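Mgp-operon protein 3 (Mycoplasma pneumoniae, PDB 6RJ1) probably takes part, as an adhesin-family surface protein, in attachment of the bacterium to host cells. Local coordinates at residues V30-D44 with K52-V64. Residues are numbered along the deposited sequence; the frame is centred on the assembly and turned at random. Where two conformers were deposited one is given.
Sequences VVRAAHLHPSYELVD and KLVALVRSALVRV
E41 and R58 face each other as a hydrogen-bonded pair of the antiparallel hairpin of strands 40-48 and 52-59, at one margin of a mixed sheet. E41 N gives a 2.8 Å bond to R58 O, and R58 N returns one to E41 O. V43 N bonds to L56 O almost straight (174°), and L56 N reaches D44 O; V43 and D44 thus both face L56, a classic beta bulge.

The side chains of E41 and R58 run side by side. Their salt bridge is long and weak, OE2 of E41 lying 3.4 Å from NE of R58, with carboxylate and guanidinium planes 33° apart. V43 crosses this arginine: its CG2 touches the aliphatic CG, while CG1 sits over one guanidinium face. R58 NH1 bonds to H452 O.

On the opposite sheet face, covered by helix 30-33 and the following loop, V57 holds CG1 anti to its carbonyl carbon (chi1 -69°), 3.9 Å from V30 CG1, while its CG2 meets L36 CD1 at 3.6 Å. The Y40 ring is sandwiched between S59 CB, a CH-pi contact 3.9 Å from the centroid, and L36 CD2.

At the hairpin's open end, two hydroxyls join the adjoining turns. S39 OG and S59 OG share a 2.7 Å hydrogen bond; H37 ND1 is hydrogen-bonded to S39 OG and also accepts from S39 N, while L61 N donates to S59 OG in an ST turn. Two polar partners thus satisfy each buried hydroxyl, whereas the long E41-R58 bridge probably adds less than backbone bonds and apolar packing.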
loop_
_atom_site.group_PDB
_atom_site.type_symbol
_atom_site.label_atom_id
_atom_site.label_comp_id
_atom_site.label_asym_id
_atom_site.label_seq_id
_atom_site.Cartn_x
_atom_site.Cartn_y
_atom_site.Cartn_z
ATOM N N VAL A 30 -1.202 20.335 20.041
ATOM C CA VAL A 30 -0.466 19.105 20.298
ATOM C C VAL A 30 1.067 19.316 20.263
ATOM O O VAL A 30 1.762 18.853 21.172
ATOM C CB VAL A 30 -0.983 18.015 19.321
ATOM C CG1 VAL A 30 -0.051 16.825 19.226
ATOM C CG2 VAL A 30 -2.385 17.561 19.710
ATOM N N VAL A 31 1.574 20.063 19.261
ATOM C CA VAL A 31 3.003 20.339 19.074
ATOM C C VAL A 31 3.544 21.290 20.174
ATOM O O VAL A 31 4.576 20.975 20.782
ATOM C CB VAL A 31 3.300 20.811 17.622
ATOM C CG1 VAL A 31 4.734 21.309 17.459
ATOM C CG2 VAL A 31 3.018 19.693 16.630
ATOM N N ARG A 32 2.852 22.417 20.426
ATOM C CA ARG A 32 3.219 23.391 21.458
ATOM C C ARG A 32 3.174 22.760 22.859
ATOM O O ARG A 32 4.112 22.946 23.638
ATOM C CB ARG A 32 2.287 24.615 21.402
ATOM C CG ARG A 32 2.977 25.910 20.994
ATOM C CD ARG A 32 2.577 26.347 19.596
ATOM N NE ARG A 32 3.159 27.639 19.238
ATOM C CZ ARG A 32 2.801 28.365 18.183
ATOM N NH1 ARG A 32 1.835 27.944 17.375
ATOM N NH2 ARG A 32 3.391 29.528 17.940
ATOM N N ALA A 33 2.091 21.998 23.161
ATOM C CA ALA A 33 1.863 21.335 24.459
ATOM C C ALA A 33 2.889 20.257 24.778
ATOM O O ALA A 33 3.208 20.061 25.950
ATOM C CB ALA A 33 0.461 20.749 24.520
ATOM N N ALA A 34 3.401 19.561 23.742
ATOM C CA ALA A 34 4.401 18.501 23.904
ATOM C C ALA A 34 5.827 19.052 23.983
ATOM O O ALA A 34 6.768 18.279 24.169
ATOM C CB ALA A 34 4.281 17.492 22.778
ATOM N N HIS A 35 5.977 20.395 23.890
ATOM C CA HIS A 35 7.245 21.132 23.919
ATOM C C HIS A 35 8.127 20.708 22.739
ATOM O O HIS A 35 9.318 20.416 22.889
ATOM C CB HIS A 35 7.952 21.003 25.279
ATOM C CG HIS A 35 7.088 21.369 26.439
ATOM N ND1 HIS A 35 6.927 22.692 26.835
ATOM C CD2 HIS A 35 6.354 20.573 27.249
ATOM C CE1 HIS A 35 6.116 22.655 27.880
ATOM N NE2 HIS A 35 5.741 21.404 28.165
ATOM N N LEU A 36 7.500 20.649 21.552
ATOM C CA LEU A 36 8.150 20.252 20.309
ATOM C C LEU A 36 8.383 21.428 19.376
ATOM O O LEU A 36 7.687 22.444 19.457
ATOM C CB LEU A 36 7.355 19.142 19.603
ATOM C CG LEU A 36 7.385 17.763 20.265
ATOM C CD1 LEU A 36 6.360 16.869 19.664
ATOM C CD2 LEU A 36 8.753 17.104 20.149
ATOM N N HIS A 37 9.388 21.281 18.505
ATOM C CA HIS A 37 9.802 22.248 17.501
ATOM C C HIS A 37 8.638 22.579 16.526
ATOM O O HIS A 37 7.876 21.669 16.165
ATOM C CB HIS A 37 11.015 21.683 16.728
ATOM C CG HIS A 37 11.649 22.674 15.803
ATOM N ND1 HIS A 37 11.199 22.839 14.502
ATOM C CD2 HIS A 37 12.627 23.577 16.042
ATOM C CE1 HIS A 37 11.938 23.808 13.986
ATOM N NE2 HIS A 37 12.814 24.277 14.871
ATOM N N PRO A 38 8.516 23.862 16.072
ATOM C CA PRO A 38 7.433 24.230 15.135
ATOM C C PRO A 38 7.301 23.405 13.856
ATOM O O PRO A 38 6.213 23.392 13.281
ATOM C CB PRO A 38 7.741 25.690 14.800
ATOM C CG PRO A 38 8.511 26.187 15.946
ATOM C CD PRO A 38 9.330 25.044 16.428
ATOM N N SER A 39 8.374 22.723 13.407
ATOM C CA SER A 39 8.347 21.880 12.195
ATOM C C SER A 39 7.491 20.616 12.349
ATOM O O SER A 39 7.156 19.977 11.341
ATOM C CB SER A 39 9.755 21.496 11.759
ATOM O OG SER A 39 10.400 20.707 12.745
ATOM N N TYR A 40 7.160 20.243 13.602
ATOM C CA TYR A 40 6.326 19.082 13.869
ATOM C C TYR A 40 4.906 19.311 13.407
ATOM O O TYR A 40 4.380 20.420 13.500
ATOM C CB TYR A 40 6.390 18.640 15.327
ATOM C CG TYR A 40 7.623 17.826 15.646
ATOM C CD1 TYR A 40 7.673 16.462 15.368
ATOM C CD2 TYR A 40 8.736 18.415 16.237
ATOM C CE1 TYR A 40 8.807 15.708 15.658
ATOM C CE2 TYR A 40 9.872 17.670 16.541
ATOM C CZ TYR A 40 9.903 16.316 16.249
ATOM O OH TYR A 40 11.013 15.578 16.573
ATOM N N GLU A 41 4.313 18.259 12.854
ATOM C CA GLU A 41 2.992 18.250 12.258
ATOM C C GLU A 41 2.217 17.032 12.783
ATOM O O GLU A 41 2.752 15.918 12.792
ATOM C CB GLU A 41 3.165 18.218 10.724
ATOM C CG GLU A 41 1.898 18.070 9.895
ATOM C CD GLU A 41 2.048 17.217 8.639
ATOM O OE1 GLU A 41 1.771 17.749 7.539
ATOM O OE2 GLU A 41 2.436 16.028 8.745
ATOM N N LEU A 42 0.967 17.258 13.251
ATOM C CA LEU A 42 0.096 16.197 13.750
ATOM C C LEU A 42 -0.434 15.399 12.553
ATOM O O LEU A 42 -1.050 15.979 11.657
ATOM C CB LEU A 42 -1.025 16.780 14.626
ATOM C CG LEU A 42 -2.181 15.848 14.996
ATOM C CD1 LEU A 42 -1.734 14.725 15.904
ATOM C CD2 LEU A 42 -3.318 16.622 15.629
ATOM N N VAL A 43 -0.132 14.082 12.519
ATOM C CA VAL A 43 -0.459 13.143 11.425
ATOM C C VAL A 43 -1.686 12.299 11.737
ATOM O O VAL A 43 -2.489 12.045 10.845
ATOM C CB VAL A 43 0.735 12.220 11.054
ATOM C CG1 VAL A 43 0.590 11.675 9.642
ATOM C CG2 VAL A 43 2.062 12.934 11.204
ATOM N N ASP A 44 -1.798 11.812 12.976
ATOM C CA ASP A 44 -2.906 10.964 13.427
ATOM C C ASP A 44 -3.050 11.115 14.920
ATOM O O ASP A 44 -2.097 11.497 15.595
ATOM C CB ASP A 44 -2.656 9.477 13.051
ATOM C CG ASP A 44 -3.866 8.550 13.140
ATOM O OD1 ASP A 44 -4.989 9.049 13.424
ATOM O OD2 ASP A 44 -3.696 7.328 12.913
ATOM N N LYS A 52 -7.655 9.459 28.272
ATOM C CA LYS A 52 -6.452 9.413 27.439
ATOM C C LYS A 52 -6.637 9.893 25.992
ATOM O O LYS A 52 -7.679 9.662 25.375
ATOM C CB LYS A 52 -5.866 7.986 27.458
ATOM C CG LYS A 52 -4.439 7.835 26.912
ATOM C CD LYS A 52 -3.561 6.988 27.824
ATOM C CE LYS A 52 -3.868 5.509 27.766
ATOM N NZ LYS A 52 -3.345 4.801 28.966
ATOM N N LEU A 53 -5.589 10.548 25.466
ATOM C CA LEU A 53 -5.493 11.022 24.093
ATOM C C LEU A 53 -4.075 10.757 23.598
ATOM O O LEU A 53 -3.104 11.231 24.190
ATOM C CB LEU A 53 -5.876 12.506 23.963
ATOM C CG LEU A 53 -5.797 13.115 22.561
ATOM C CD1 LEU A 53 -6.969 12.668 21.687
ATOM C CD2 LEU A 53 -5.760 14.616 22.647
ATOM N N VAL A 54 -3.970 9.959 22.535
ATOM C CA VAL A 54 -2.716 9.560 21.906
ATOM C C VAL A 54 -2.583 10.301 20.570
ATOM O O VAL A 54 -3.539 10.329 19.800
ATOM C CB VAL A 54 -2.660 8.015 21.735
ATOM C CG1 VAL A 54 -1.349 7.571 21.102
ATOM C CG2 VAL A 54 -2.881 7.306 23.070
ATOM N N ALA A 55 -1.415 10.915 20.309
ATOM C CA ALA A 55 -1.156 11.649 19.063
ATOM C C ALA A 55 0.133 11.168 18.379
ATOM O O ALA A 55 0.993 10.588 19.035
ATOM C CB ALA A 55 -1.093 13.149 19.335
ATOM N N LEU A 56 0.245 11.385 17.061
ATOM C CA LEU A 56 1.399 11.025 16.241
ATOM C C LEU A 56 1.878 12.277 15.510
ATOM O O LEU A 56 1.109 12.914 14.781
ATOM C CB LEU A 56 1.027 9.918 15.236
ATOM C CG LEU A 56 2.132 9.388 14.311
ATOM C CD1 LEU A 56 3.307 8.830 15.105
ATOM C CD2 LEU A 56 1.589 8.337 13.372
ATOM N N VAL A 57 3.140 12.635 15.721
ATOM C CA VAL A 57 3.730 13.832 15.114
ATOM C C VAL A 57 5.047 13.525 14.392
ATOM O O VAL A 57 5.839 12.707 14.867
ATOM C CB VAL A 57 3.900 15.008 16.133
ATOM C CG1 VAL A 57 2.554 15.589 16.567
ATOM C CG2 VAL A 57 4.741 14.597 17.339
ATOM N N ARG A 58 5.295 14.227 13.282
ATOM C CA ARG A 58 6.517 14.094 12.493
ATOM C C ARG A 58 7.017 15.460 12.035
ATOM O O ARG A 58 6.236 16.397 11.970
ATOM C CB ARG A 58 6.308 13.127 11.304
ATOM C CG ARG A 58 5.416 13.651 10.199
ATOM C CD ARG A 58 5.088 12.578 9.187
ATOM N NE ARG A 58 4.088 13.054 8.227
ATOM C CZ ARG A 58 3.571 12.319 7.255
ATOM N NH1 ARG A 58 3.950 11.056 7.094
ATOM N NH2 ARG A 58 2.671 12.838 6.433
ATOM N N SER A 59 8.308 15.574 11.714
ATOM C CA SER A 59 8.897 16.831 11.259
ATOM C C SER A 59 9.527 16.664 9.890
ATOM O O SER A 59 10.174 15.646 9.636
ATOM C CB SER A 59 9.930 17.335 12.263
ATOM O OG SER A 59 10.835 18.265 11.693
ATOM N N ALA A 60 9.363 17.684 9.018
ATOM C CA ALA A 60 9.936 17.717 7.665
ATOM C C ALA A 60 11.460 17.963 7.725
ATOM O O ALA A 60 12.137 17.996 6.692
ATOM C CB ALA A 60 9.257 18.799 6.844
ATOM N N LEU A 61 11.992 18.139 8.937
ATOM C CA LEU A 61 13.411 18.360 9.148
ATOM C C LEU A 61 14.147 17.076 9.492
ATOM O O LEU A 61 15.365 17.117 9.668
ATOM C CB LEU A 61 13.657 19.439 10.215
ATOM C CG LEU A 61 13.374 20.881 9.801
ATOM C CD1 LEU A 61 13.366 21.780 11.008
ATOM C CD2 LEU A 61 14.379 21.387 8.781
ATOM N N VAL A 62 13.427 15.936 9.583
ATOM C CA VAL A 62 14.033 14.638 9.882
ATOM C C VAL A 62 14.968 14.225 8.728
ATOM O O VAL A 62 14.603 14.389 7.566
ATOM C CB VAL A 62 12.981 13.550 10.256
ATOM C CG1 VAL A 62 12.175 13.067 9.048
ATOM C CG2 VAL A 62 13.630 12.380 10.983
ATOM N N ARG A 63 16.191 13.774 9.051
ATOM C CA ARG A 63 17.159 13.328 8.053
ATOM C C ARG A 63 17.728 11.969 8.440
ATOM O O ARG A 63 18.159 11.788 9.576
ATOM C CB ARG A 63 18.263 14.381 7.802
ATOM C CG ARG A 63 17.782 15.636 7.057
ATOM C CD ARG A 63 17.189 15.349 5.680
ATOM N NE ARG A 63 16.776 16.569 4.983
ATOM C CZ ARG A 63 15.615 17.198 5.170
ATOM N NH1 ARG A 63 14.732 16.733 6.046
ATOM N NH2 ARG A 63 15.332 18.299 4.484
ATOM N N VAL A 64 17.665 10.996 7.512
ATOM C CA VAL A 64 18.147 9.638 7.774
ATOM C C VAL A 64 19.317 9.286 6.848
ATOM O O VAL A 64 19.329 9.686 5.684
ATOM C CB VAL A 64 17.000 8.576 7.752
ATOM C CG1 VAL A 64 17.509 7.182 8.095
ATOM C CG2 VAL A 64 15.866 8.961 8.701
#